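Cytosolic IMP-GMP specific 5'-nucleotidase (Legionella pneumophila subsp. pneumophila, PDB 4OHF) probably hydrolyses the 5'-phosphate of selected purine nucleotides such as IMP and GMP, as a magnesium-dependent 5'-nucleotidase of the HAD superfamily. Local coordinates at residues H53-I58 against D148-Y153; D75-N80 against D118-A123; I134-L139 against A155-V160. All blocks are in the same frame, centred on the assembly; numbering follows the deposited sequence.

Contact 1: H53-I58 against D148-Y153; sequences HYPEEI and DKMPSY
Y54 and P55 meet M150 and P151 where two loops come together in the insertion between strands 19-22 and 204-208 of the HAD core, the position of a C1 cap. Segment 53-58 leaves helix 33-51, and segment 148-153 joins helix 129-143 to helix 153-170. No hydrogen bond spans the pair; apolar contact does the work. M150 is central: its CG lies beside the backbone N (chi1 -60°), and the chain then bends at chi3 (80°), which carries CE to the edge of the Y54 ring, 3.5 Å from Y54 CD1 and close to the ring plane. The flexible, unbranched methionine can thus serve two neighbours, since its CG also packs 3.6 Å from P55 CG. The two prolines give compact, rigid apolar surfaces where the backbone has no amide hydrogen to satisfy.

Polar groups are served from outside the two segments. The Y54 hydroxyl is hydrogen-bonded to D159, so the buried ring keeps a partner for its polar end, while K143 NZ takes both M150 O and P151 O. S152 is the N-cap of helix 153-170, its OG bonded to A155 N. Beside the tyrosine, P151 lies obliquely to the ring, its CD 3.8 Å from Y54 CE1 and its CG 3.7 Å from Y54 OH.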
ATOM      1  N   HIS B  53      22.100 -22.498  14.816  1.00 87.61           N
ATOM      2  CA  HIS B  53      23.556 -22.527  14.867  1.00 88.79           C
ATOM      3  C   HIS B  53      24.185 -21.157  15.131  1.00 88.66           C
ATOM      4  O   HIS B  53      24.912 -20.622  14.292  1.00 88.41           O
ATOM      5  CB  HIS B  53      24.085 -23.105  13.545  1.00 89.99           C
ATOM      6  CG  HIS B  53      23.374 -24.352  13.104  1.00 91.59           C
ATOM      7  ND1 HIS B  53      23.139 -24.646  11.777  1.00 91.57           N
ATOM      8  CD2 HIS B  53      22.825 -25.367  13.817  1.00 91.36           C
ATOM      9  CE1 HIS B  53      22.473 -25.785  11.693  1.00 91.95           C
ATOM     10  NE2 HIS B  53      22.270 -26.243  12.915  1.00 91.71           N
ATOM     11  N   TYR B  54      23.893 -20.593  16.300  1.00 88.77           N
ATOM     12  CA  TYR B  54      24.441 -19.298  16.704  1.00 88.17           C
ATOM     13  C   TYR B  54      25.643 -19.556  17.617  1.00 88.28           C
ATOM     14  O   TYR B  54      25.817 -20.667  18.123  1.00 88.26           O
ATOM     15  CB  TYR B  54      23.384 -18.489  17.470  1.00 87.08           C
ATOM     16  CG  TYR B  54      22.572 -17.521  16.630  1.00 86.12           C
ATOM     17  CD1 TYR B  54      22.823 -16.148  16.679  1.00 85.08           C
ATOM     18  CD2 TYR B  54      21.536 -17.971  15.805  1.00 85.52           C
ATOM     19  CE1 TYR B  54      22.063 -15.246  15.932  1.00 83.84           C
ATOM     20  CE2 TYR B  54      20.771 -17.074  15.053  1.00 84.38           C
ATOM     21  CZ  TYR B  54      21.041 -15.716  15.124  1.00 83.43           C
ATOM     22  OH  TYR B  54      20.289 -14.830  14.389  1.00 81.22           O
ATOM     23  N   PRO B  55      26.484 -18.532  17.844  1.00 88.22           N
ATOM     24  CA  PRO B  55      27.659 -18.695  18.708  1.00 88.33           C
ATOM     25  C   PRO B  55      27.350 -19.442  20.004  1.00 88.92           C
ATOM     26  O   PRO B  55      26.324 -19.203  20.640  1.00 89.60           O
ATOM     27  CB  PRO B  55      28.096 -17.255  18.961  1.00 87.51           C
ATOM     28  CG  PRO B  55      27.773 -16.594  17.661  1.00 87.31           C
ATOM     29  CD  PRO B  55      26.398 -17.151  17.332  1.00 87.69           C
ATOM     30  N   GLU B  56      28.241 -20.352  20.382  1.00 89.25           N
ATOM     31  CA  GLU B  56      28.076 -21.136  21.601  1.00 89.69           C
ATOM     32  C   GLU B  56      28.058 -20.206  22.806  1.00 89.36           C
ATOM     33  O   GLU B  56      27.681 -20.596  23.913  1.00 89.41           O
ATOM     34  CB  GLU B  56      29.229 -22.137  21.735  1.00 90.86           C
ATOM     35  CG  GLU B  56      29.122 -23.348  20.817  1.00 92.39           C
ATOM     36  CD  GLU B  56      28.374 -24.508  21.460  1.00 93.68           C
ATOM     37  OE1 GLU B  56      28.018 -25.465  20.736  1.00 93.79           O
ATOM     38  OE2 GLU B  56      28.156 -24.468  22.694  1.00 93.50           O
ATOM     39  N   GLU B  57      28.460 -18.965  22.574  1.00 88.71           N
ATOM     40  CA  GLU B  57      28.515 -17.968  23.630  1.00 88.76           C
ATOM     41  C   GLU B  57      27.137 -17.544  24.164  1.00 87.58           C
ATOM     42  O   GLU B  57      26.999 -17.219  25.344  1.00 87.41           O
ATOM     43  CB  GLU B  57      29.288 -16.746  23.121  1.00 90.55           C
ATOM     44  CG  GLU B  57      29.763 -15.798  24.208  1.00 93.57           C
ATOM     45  CD  GLU B  57      30.676 -16.479  25.220  1.00 95.80           C
ATOM     46  OE1 GLU B  57      30.215 -17.419  25.901  1.00 96.75           O
ATOM     47  OE2 GLU B  57      31.855 -16.076  25.337  1.00 96.96           O
ATOM     48  N   ILE B  58      26.115 -17.562  23.309  1.00 85.74           N
ATOM     49  CA  ILE B  58      24.776 -17.151  23.726  1.00 84.28           C
ATOM     50  C   ILE B  58      24.204 -17.971  24.881  1.00 84.92           C
ATOM     51  O   ILE B  58      23.451 -17.450  25.707  1.00 85.12           O
ATOM     52  CB  ILE B  58      23.763 -17.206  22.562  1.00 83.13           C
ATOM     53  CG1 ILE B  58      23.465 -18.652  22.184  1.00 83.07           C
ATOM     54  CG2 ILE B  58      24.306 -16.467  21.363  1.00 82.99           C
ATOM     55  CD1 ILE B  58      22.341 -18.786  21.184  1.00 83.18           C
ATOM     56  N   ASP B 148      30.769 -11.143  12.131  1.00 88.76           N
ATOM     57  CA  ASP B 148      30.821 -12.120  11.047  1.00 89.28           C
ATOM     58  C   ASP B 148      30.240 -13.436  11.525  1.00 88.97           C
ATOM     59  O   ASP B 148      29.593 -14.162  10.764  1.00 89.37           O
ATOM     60  CB  ASP B 148      32.259 -12.349  10.579  1.00 89.77           C
ATOM     61  CG  ASP B 148      32.910 -11.089  10.058  1.00 90.84           C
ATOM     62  OD1 ASP B 148      33.326 -10.255  10.894  1.00 90.83           O
ATOM     63  OD2 ASP B 148      32.996 -10.929   8.818  1.00 90.73           O
ATOM     64  N   LYS B 149      30.479 -13.735  12.797  1.00 88.10           N
ATOM     65  CA  LYS B 149      29.987 -14.964  13.394  1.00 87.58           C
ATOM     66  C   LYS B 149      28.467 -14.950  13.539  1.00 86.88           C
ATOM     67  O   LYS B 149      27.863 -15.988  13.820  1.00 87.23           O
ATOM     68  CB  LYS B 149      30.639 -15.179  14.766  1.00 87.69           C
ATOM     69  CG  LYS B 149      32.161 -15.354  14.723  1.00 88.24           C
ATOM     70  CD  LYS B 149      32.581 -16.590  13.926  1.00 88.40           C
ATOM     71  CE  LYS B 149      34.051 -16.952  14.163  1.00 88.74           C
ATOM     72  NZ  LYS B 149      35.020 -15.913  13.701  1.00 88.15           N
ATOM     73  N   MET B 150      27.849 -13.784  13.339  1.00 85.20           N
ATOM     74  CA  MET B 150      26.394 -13.660  13.465  1.00 83.31           C
ATOM     75  C   MET B 150      25.744 -12.907  12.314  1.00 81.55           C
ATOM     76  O   MET B 150      26.368 -12.046  11.697  1.00 82.03           O
ATOM     77  CB  MET B 150      26.037 -12.957  14.771  1.00 82.85           C
ATOM     78  CG  MET B 150      26.518 -13.674  16.011  1.00 83.71           C
ATOM     79  SD  MET B 150      26.134 -12.734  17.491  1.00 83.53           S
ATOM     80  CE  MET B 150      24.407 -13.176  17.709  1.00 85.27           C
ATOM     81  N   PRO B 151      24.471 -13.224  12.017  1.00 80.07           N
ATOM     82  CA  PRO B 151      23.718 -12.577  10.934  1.00 79.01           C
ATOM     83  C   PRO B 151      23.635 -11.057  11.100  1.00 78.20           C
ATOM     84  O   PRO B 151      24.323 -10.468  11.940  1.00 78.33           O
ATOM     85  CB  PRO B 151      22.342 -13.237  11.030  1.00 78.41           C
ATOM     86  CG  PRO B 151      22.664 -14.608  11.530  1.00 78.87           C
ATOM     87  CD  PRO B 151      23.692 -14.331  12.604  1.00 79.12           C
ATOM     88  N   SER B 152      22.795 -10.421  10.291  1.00 77.08           N
ATOM     89  CA  SER B 152      22.619  -8.972  10.378  1.00 75.83           C
ATOM     90  C   SER B 152      21.554  -8.670  11.431  1.00 74.80           C
ATOM     91  O   SER B 152      20.730  -9.535  11.767  1.00 74.20           O
ATOM     92  CB  SER B 152      22.170  -8.398   9.031  1.00 74.71           C
ATOM     93  OG  SER B 152      20.877  -8.869   8.687  1.00 74.04           O
ATOM     94  N   TYR B 153      21.574  -7.445  11.945  1.00 72.52           N
ATOM     95  CA  TYR B 153      20.608  -7.026  12.950  1.00 70.34           C
ATOM     96  C   TYR B 153      19.205  -7.471  12.543  1.00 70.69           C
ATOM     97  O   TYR B 153      18.472  -8.072  13.332  1.00 70.27           O
ATOM     98  CB  TYR B 153      20.642  -5.509  13.104  1.00 67.79           C
ATOM     99  CG  TYR B 153      21.962  -4.963  13.602  1.00 64.41           C
ATOM    100  CD1 TYR B 153      22.633  -5.571  14.659  1.00 64.04           C
ATOM    101  CD2 TYR B 153      22.504  -3.796  13.069  1.00 62.86           C
ATOM    102  CE1 TYR B 153      23.803  -5.031  15.177  1.00 62.86           C
ATOM    103  CE2 TYR B 153      23.674  -3.247  13.582  1.00 61.28           C
ATOM    104  CZ  TYR B 153      24.315  -3.870  14.636  1.00 62.29           C
ATOM    105  OH  TYR B 153      25.466  -3.336  15.159  1.00 62.33           O
TER

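Contact 2: D75-N80 against D118-A123; sequences DSKNGN and DPNYMA
An antiparallel pairing at the edge of the cap's five-stranded sheet brings D75 opposite Y121 as a non-hydrogen-bonded pair, 4.7 Å between their CA atoms. Both side chains lie on one face of the sheet: Y121 CE2 approaches D75 CG at 3.7 Å, obliquely, with carboxylate and ring planes 53° apart. The carboxylate has polar partners of its own, Y109 OH at OD1 and N78 N at OD2, the latter arriving from above its plane. Just past the pair, S76 N donates to N120 O over 3.2 Å. The short S76 side chain puts OG between its own N and carbonyl carbon (chi1 51°), directed at the same oxygen, although the modelled length of that bond is doubtful. K77 brings only its CB to N120, 3.7 Å from OD1; beyond CB the extended chain leaves the contact.

N120 sits in a type I turn closed by Y121 N to D118 O, with D118 OD2 also accepting from N120 N at 2.8 Å in an Asx turn. Aspartate suits that first position because its short carboxylate reaches a backbone N two residues on. In the facing loop G79 takes positive phi, easy for glycine, and together with N80 it faces D75, as in a G1 beta bulge closing a beta hairpin.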
ATOM      1  N   ASP B  75      13.921  -1.753  16.529  1.00 53.24           N
ATOM      2  CA  ASP B  75      14.352  -1.250  15.227  1.00 56.54           C
ATOM      3  C   ASP B  75      15.309  -2.321  14.714  1.00 56.86           C
ATOM      4  O   ASP B  75      16.512  -2.256  14.964  1.00 54.90           O
ATOM      5  CB  ASP B  75      15.078   0.093  15.401  1.00 57.70           C
ATOM      6  CG  ASP B  75      15.639   0.640  14.097  1.00 59.14           C
ATOM      7  OD1 ASP B  75      16.040   1.826  14.085  1.00 58.56           O
ATOM      8  OD2 ASP B  75      15.688  -0.107  13.093  1.00 59.55           O
ATOM      9  N   SER B  76      14.754  -3.316  14.024  1.00 58.68           N
ATOM     10  CA  SER B  76      15.538  -4.435  13.507  1.00 60.75           C
ATOM     11  C   SER B  76      16.626  -3.988  12.547  1.00 61.88           C
ATOM     12  O   SER B  76      17.721  -4.548  12.525  1.00 60.68           O
ATOM     13  CB  SER B  76      14.616  -5.460  12.830  1.00 61.31           C
ATOM     14  OG  SER B  76      13.757  -4.840  11.891  1.00 62.07           O
ATOM     15  N   LYS B  77      16.321  -2.961  11.769  1.00 63.85           N
ATOM     16  CA  LYS B  77      17.267  -2.436  10.803  1.00 65.36           C
ATOM     17  C   LYS B  77      18.608  -2.114  11.461  1.00 65.38           C
ATOM     18  O   LYS B  77      19.647  -2.599  11.026  1.00 66.99           O
ATOM     19  CB  LYS B  77      16.684  -1.181  10.153  1.00 68.54           C
ATOM     20  CG  LYS B  77      17.600  -0.433   9.178  1.00 70.48           C
ATOM     21  CD  LYS B  77      17.064   0.990   8.977  1.00 73.17           C
ATOM     22  CE  LYS B  77      17.934   1.845   8.065  1.00 73.77           C
ATOM     23  NZ  LYS B  77      17.557   3.289   8.198  1.00 74.05           N
ATOM     24  N   ASN B  78      18.587  -1.322  12.525  1.00 64.18           N
ATOM     25  CA  ASN B  78      19.827  -0.927  13.185  1.00 62.61           C
ATOM     26  C   ASN B  78      20.126  -1.592  14.527  1.00 61.74           C
ATOM     27  O   ASN B  78      20.977  -1.107  15.280  1.00 60.04           O
ATOM     28  CB  ASN B  78      19.837   0.587  13.367  1.00 64.41           C
ATOM     29  CG  ASN B  78      19.382   1.313  12.127  1.00 65.94           C
ATOM     30  OD1 ASN B  78      19.878   1.051  11.035  1.00 66.58           O
ATOM     31  ND2 ASN B  78      18.430   2.230  12.285  1.00 68.08           N
ATOM     32  N   GLY B  79      19.439  -2.694  14.825  1.00 60.29           N
ATOM     33  CA  GLY B  79      19.661  -3.386  16.085  1.00 57.45           C
ATOM     34  C   GLY B  79      19.494  -2.491  17.307  1.00 55.59           C
ATOM     35  O   GLY B  79      20.291  -2.549  18.242  1.00 53.92           O
ATOM     36  N   ASN B  80      18.451  -1.665  17.298  1.00 54.41           N
ATOM     37  CA  ASN B  80      18.180  -0.755  18.413  1.00 53.72           C
ATOM     38  C   ASN B  80      16.819  -1.002  19.069  1.00 51.64           C
ATOM     39  O   ASN B  80      15.926  -1.610  18.476  1.00 50.68           O
ATOM     40  CB  ASN B  80      18.243   0.705  17.942  1.00 53.70           C
ATOM     41  CG  ASN B  80      19.605   1.086  17.388  1.00 54.79           C
ATOM     42  OD1 ASN B  80      20.646   0.745  17.958  1.00 52.76           O
ATOM     43  ND2 ASN B  80      19.603   1.816  16.276  1.00 55.79           N
ATOM     44  N   ASP B 118       6.543   1.703   8.754  1.00 69.41           N
ATOM     45  CA  ASP B 118       7.708   1.079   8.145  1.00 69.76           C
ATOM     46  C   ASP B 118       7.891  -0.315   8.769  1.00 69.73           C
ATOM     47  O   ASP B 118       7.990  -0.453   9.983  1.00 70.25           O
ATOM     48  CB  ASP B 118       8.939   1.966   8.400  1.00 69.92           C
ATOM     49  CG  ASP B 118      10.242   1.317   7.949  1.00 70.30           C
ATOM     50  OD1 ASP B 118      11.303   1.983   8.023  1.00 68.63           O
ATOM     51  OD2 ASP B 118      10.207   0.140   7.529  1.00 70.78           O
ATOM     52  N   PRO B 119       7.938  -1.368   7.940  1.00 70.09           N
ATOM     53  CA  PRO B 119       8.102  -2.746   8.421  1.00 70.15           C
ATOM     54  C   PRO B 119       9.385  -3.037   9.192  1.00 70.31           C
ATOM     55  O   PRO B 119       9.499  -4.083   9.834  1.00 70.52           O
ATOM     56  CB  PRO B 119       7.999  -3.570   7.144  1.00 69.60           C
ATOM     57  CG  PRO B 119       8.579  -2.646   6.118  1.00 70.88           C
ATOM     58  CD  PRO B 119       7.910  -1.335   6.469  1.00 70.12           C
ATOM     59  N   ASN B 120      10.349  -2.122   9.130  1.00 70.74           N
ATOM     60  CA  ASN B 120      11.618  -2.308   9.842  1.00 70.60           C
ATOM     61  C   ASN B 120      11.428  -2.319  11.357  1.00 69.88           C
ATOM     62  O   ASN B 120      12.204  -2.932  12.085  1.00 70.52           O
ATOM     63  CB  ASN B 120      12.623  -1.204   9.475  1.00 71.39           C
ATOM     64  CG  ASN B 120      13.396  -1.512   8.203  1.00 73.52           C
ATOM     65  OD1 ASN B 120      13.960  -2.595   8.062  1.00 74.34           O
ATOM     66  ND2 ASN B 120      13.436  -0.556   7.277  1.00 74.01           N
ATOM     67  N   TYR B 121      10.400  -1.626  11.829  1.00 68.07           N
ATOM     68  CA  TYR B 121      10.136  -1.568  13.252  1.00 67.00           C
ATOM     69  C   TYR B 121       9.186  -2.669  13.687  1.00 65.79           C
ATOM     70  O   TYR B 121       8.192  -2.939  13.014  1.00 67.34           O
ATOM     71  CB  TYR B 121       9.537  -0.210  13.627  1.00 66.48           C
ATOM     72  CG  TYR B 121      10.434   0.961  13.321  1.00 66.27           C
ATOM     73  CD1 TYR B 121      10.239   1.735  12.177  1.00 65.25           C
ATOM     74  CD2 TYR B 121      11.490   1.286  14.170  1.00 66.33           C
ATOM     75  CE1 TYR B 121      11.075   2.805  11.886  1.00 65.01           C
ATOM     76  CE2 TYR B 121      12.334   2.351  13.888  1.00 67.13           C
ATOM     77  CZ  TYR B 121      12.121   3.107  12.744  1.00 67.10           C
ATOM     78  OH  TYR B 121      12.960   4.161  12.469  1.00 69.10           O
ATOM     79  N   MET B 122       9.506  -3.309  14.806  1.00 64.36           N
ATOM     80  CA  MET B 122       8.670  -4.366  15.362  1.00 63.16           C
ATOM     81  C   MET B 122       8.056  -3.778  16.625  1.00 61.59           C
ATOM     82  O   MET B 122       8.763  -3.495  17.592  1.00 59.54           O
ATOM     83  CB  MET B 122       9.522  -5.591  15.687  1.00 64.50           C
ATOM     84  CG  MET B 122      10.150  -6.219  14.456  1.00 67.18           C
ATOM     85  SD  MET B 122      11.258  -7.608  14.791  1.00 69.77           S
ATOM     86  CE  MET B 122      10.127  -9.008  14.644  1.00 69.72           C
ATOM     87  N   ALA B 123       6.743  -3.570  16.601  1.00 60.75           N
ATOM     88  CA  ALA B 123       6.047  -2.977  17.739  1.00 60.77           C
ATOM     89  C   ALA B 123       4.839  -3.769  18.218  1.00 60.66           C
ATOM     90  O   ALA B 123       3.805  -3.195  18.564  1.00 62.28           O
ATOM     91  CB  ALA B 123       5.621  -1.547  17.399  1.00 60.38           C
TER

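Contact 3: I134-L139 against A155-V160; sequences ILYGQL and AIAQDV
L139 reaches between I156 and V160 at the heart of an alpha-alpha hairpin, in which helices 129-143 and 153-170 run roughly antiparallel. The two short segments cross at 144°, their axes 10.4 Å apart at the closest approach. All six touching residues are buried, and no hydrogen bond joins the segments. Branched aliphatic residues suit this seam because each offers several methyls to a facing helix. The closer part is built on L139 CD1, which touches I156 CG2 at 3.5 Å. Beside it the Y136 ring, swung out with CG opposite its backbone N (chi1 -173°), meets A157 obliquely, its CE1 3.5 Å from A157 CB; the small alanine lets so large a ring approach the backbone. The hydroxyl of Y136 makes a weak hydrogen bond to Y153 O.

Packing is looser at L135, whose CD2 stands 4.2 Å from V160 CG1 and which also touches Y41, V44 and L48 of helix 33-51. On the far side of helix 153-170, A155 and Q158 point away from the partner helix, and Q158 is exposed, which suits a polar residue. Back at the seam, L139 and V160 meet tip to tip, CD1 to CG2, at 3.4 Å.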
ATOM      1  N   ILE B 134      15.181  -8.150  25.828  1.00 47.44           N
ATOM      2  CA  ILE B 134      16.399  -8.493  26.545  1.00 48.96           C
ATOM      3  C   ILE B 134      17.307  -9.358  25.670  1.00 50.77           C
ATOM      4  O   ILE B 134      18.488  -9.047  25.483  1.00 50.16           O
ATOM      5  CB  ILE B 134      16.093  -9.253  27.834  1.00 47.91           C
ATOM      6  CG1 ILE B 134      15.314  -8.348  28.793  1.00 46.64           C
ATOM      7  CG2 ILE B 134      17.392  -9.736  28.457  1.00 47.38           C
ATOM      8  CD1 ILE B 134      14.837  -9.048  30.042  1.00 45.95           C
ATOM      9  N   LEU B 135      16.750 -10.437  25.124  1.00 50.90           N
ATOM     10  CA  LEU B 135      17.528 -11.315  24.270  1.00 50.56           C
ATOM     11  C   LEU B 135      18.104 -10.561  23.069  1.00 52.45           C
ATOM     12  O   LEU B 135      19.310 -10.594  22.839  1.00 53.95           O
ATOM     13  CB  LEU B 135      16.677 -12.479  23.778  1.00 49.80           C
ATOM     14  CG  LEU B 135      17.437 -13.490  22.908  1.00 48.79           C
ATOM     15  CD1 LEU B 135      18.627 -13.983  23.684  1.00 47.47           C
ATOM     16  CD2 LEU B 135      16.547 -14.656  22.511  1.00 48.40           C
ATOM     17  N   TYR B 136      17.248  -9.879  22.308  1.00 52.54           N
ATOM     18  CA  TYR B 136      17.702  -9.143  21.136  1.00 51.39           C
ATOM     19  C   TYR B 136      18.813  -8.178  21.506  1.00 52.52           C
ATOM     20  O   TYR B 136      19.799  -8.041  20.787  1.00 51.85           O
ATOM     21  CB  TYR B 136      16.557  -8.362  20.509  1.00 51.81           C
ATOM     22  CG  TYR B 136      16.931  -7.709  19.197  1.00 52.00           C
ATOM     23  CD1 TYR B 136      17.172  -8.475  18.060  1.00 52.98           C
ATOM     24  CD2 TYR B 136      17.039  -6.327  19.092  1.00 53.97           C
ATOM     25  CE1 TYR B 136      17.508  -7.882  16.845  1.00 53.80           C
ATOM     26  CE2 TYR B 136      17.378  -5.718  17.883  1.00 54.59           C
ATOM     27  CZ  TYR B 136      17.611  -6.501  16.764  1.00 54.94           C
ATOM     28  OH  TYR B 136      17.960  -5.899  15.578  1.00 54.75           O
ATOM     29  N   GLY B 137      18.653  -7.506  22.634  1.00 52.58           N
ATOM     30  CA  GLY B 137      19.674  -6.574  23.056  1.00 53.76           C
ATOM     31  C   GLY B 137      21.018  -7.257  23.189  1.00 54.51           C
ATOM     32  O   GLY B 137      22.013  -6.797  22.636  1.00 55.08           O
ATOM     33  N   GLN B 138      21.052  -8.363  23.927  1.00 55.48           N
ATOM     34  CA  GLN B 138      22.289  -9.108  24.135  1.00 53.98           C
ATOM     35  C   GLN B 138      22.843  -9.660  22.832  1.00 54.56           C
ATOM     36  O   GLN B 138      24.050  -9.640  22.612  1.00 53.64           O
ATOM     37  CB  GLN B 138      22.043 -10.237  25.127  1.00 52.53           C
ATOM     38  CG  GLN B 138      21.655  -9.734  26.507  1.00 49.90           C
ATOM     39  CD  GLN B 138      21.059 -10.826  27.373  1.00 48.52           C
ATOM     40  OE1 GLN B 138      20.248 -11.629  26.897  1.00 48.13           O
ATOM     41  NE2 GLN B 138      21.440 -10.858  28.649  1.00 42.59           N
ATOM     42  N   LEU B 139      21.958 -10.141  21.966  1.00 56.27           N
ATOM     43  CA  LEU B 139      22.382 -10.696  20.698  1.00 58.72           C
ATOM     44  C   LEU B 139      23.164  -9.674  19.879  1.00 61.84           C
ATOM     45  O   LEU B 139      24.243  -9.986  19.371  1.00 63.29           O
ATOM     46  CB  LEU B 139      21.178 -11.206  19.907  1.00 57.89           C
ATOM     47  CG  LEU B 139      20.455 -12.398  20.539  1.00 59.04           C
ATOM     48  CD1 LEU B 139      19.362 -12.895  19.604  1.00 58.07           C
ATOM     49  CD2 LEU B 139      21.452 -13.515  20.820  1.00 59.82           C
ATOM     50  N   ALA B 155      18.322  -9.791  10.385  1.00 70.02           N
ATOM     51  CA  ALA B 155      18.247 -11.249  10.372  1.00 69.40           C
ATOM     52  C   ALA B 155      18.059 -11.837  11.775  1.00 67.93           C
ATOM     53  O   ALA B 155      17.260 -12.754  11.979  1.00 66.92           O
ATOM     54  CB  ALA B 155      19.508 -11.816   9.727  1.00 70.51           C
ATOM     55  N   ILE B 156      18.809 -11.309  12.737  1.00 66.40           N
ATOM     56  CA  ILE B 156      18.716 -11.764  14.117  1.00 64.45           C
ATOM     57  C   ILE B 156      17.292 -11.578  14.640  1.00 63.58           C
ATOM     58  O   ILE B 156      16.690 -12.517  15.153  1.00 65.01           O
ATOM     59  CB  ILE B 156      19.706 -10.992  15.003  1.00 64.20           C
ATOM     60  CG1 ILE B 156      21.114 -11.131  14.414  1.00 64.37           C
ATOM     61  CG2 ILE B 156      19.661 -11.518  16.436  1.00 62.61           C
ATOM     62  CD1 ILE B 156      22.204 -10.429  15.209  1.00 64.61           C
ATOM     63  N   ALA B 157      16.748 -10.375  14.496  1.00 62.43           N
ATOM     64  CA  ALA B 157      15.391 -10.098  14.951  1.00 62.36           C
ATOM     65  C   ALA B 157      14.385 -11.083  14.373  1.00 62.40           C
ATOM     66  O   ALA B 157      13.490 -11.542  15.080  1.00 62.49           O
ATOM     67  CB  ALA B 157      14.991  -8.684  14.583  1.00 62.81           C
ATOM     68  N   GLN B 158      14.526 -11.411  13.091  1.00 63.02           N
ATOM     69  CA  GLN B 158      13.605 -12.351  12.451  1.00 63.27           C
ATOM     70  C   GLN B 158      13.818 -13.783  12.936  1.00 62.79           C
ATOM     71  O   GLN B 158      12.855 -14.541  13.114  1.00 62.02           O
ATOM     72  CB  GLN B 158      13.741 -12.272  10.933  1.00 63.91           C
ATOM     73  CG  GLN B 158      13.350 -10.901  10.384  1.00 67.21           C
ATOM     74  CD  GLN B 158      13.430 -10.823   8.872  1.00 68.83           C
ATOM     75  OE1 GLN B 158      14.460 -11.148   8.277  1.00 70.33           O
ATOM     76  NE2 GLN B 158      12.342 -10.384   8.241  1.00 68.08           N
ATOM     77  N   ASP B 159      15.074 -14.154  13.164  1.00 61.44           N
ATOM     78  CA  ASP B 159      15.358 -15.493  13.661  1.00 62.81           C
ATOM     79  C   ASP B 159      14.698 -15.655  15.020  1.00 63.25           C
ATOM     80  O   ASP B 159      13.964 -16.622  15.259  1.00 63.32           O
ATOM     81  CB  ASP B 159      16.863 -15.732  13.806  1.00 62.64           C
ATOM     82  CG  ASP B 159      17.567 -15.920  12.465  1.00 62.02           C
ATOM     83  OD1 ASP B 159      16.890 -16.242  11.454  1.00 58.76           O
ATOM     84  OD2 ASP B 159      18.809 -15.756  12.438  1.00 60.77           O
ATOM     85  N   VAL B 160      14.966 -14.695  15.903  1.00 63.20           N
ATOM     86  CA  VAL B 160      14.406 -14.704  17.242  1.00 62.15           C
ATOM     87  C   VAL B 160      12.887 -14.812  17.185  1.00 63.49           C
ATOM     88  O   VAL B 160      12.302 -15.602  17.926  1.00 64.66           O
ATOM     89  CB  VAL B 160      14.803 -13.435  18.023  1.00 60.68           C
ATOM     90  CG1 VAL B 160      14.076 -13.395  19.342  1.00 61.32           C
ATOM     91  CG2 VAL B 160      16.298 -13.415  18.259  1.00 58.48           C
TER

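In the fold
The three contacts form one continuous cluster on the same side of the chain's centre. Contact 3 lies between the others, its centre about 10 Å from that of contact 1 and 11 Å from that of contact 2, while contacts 1 and 2 are 19 Å apart. M150 CE packs 3.6 Å from L139 O, and S76 CB lies 3.7 Å from A157 CB, so the helix pair touches the loops of contact 1 and the sheet edge of contact 2. All lie away from the magnesium site of D23, D25 and D303. In contact 2 the Y121 side chain is about 11 Å from the bound GMP; R86 and Y87, which with Y421 line the GMP pocket, follow strand 80-84 of the same sheet.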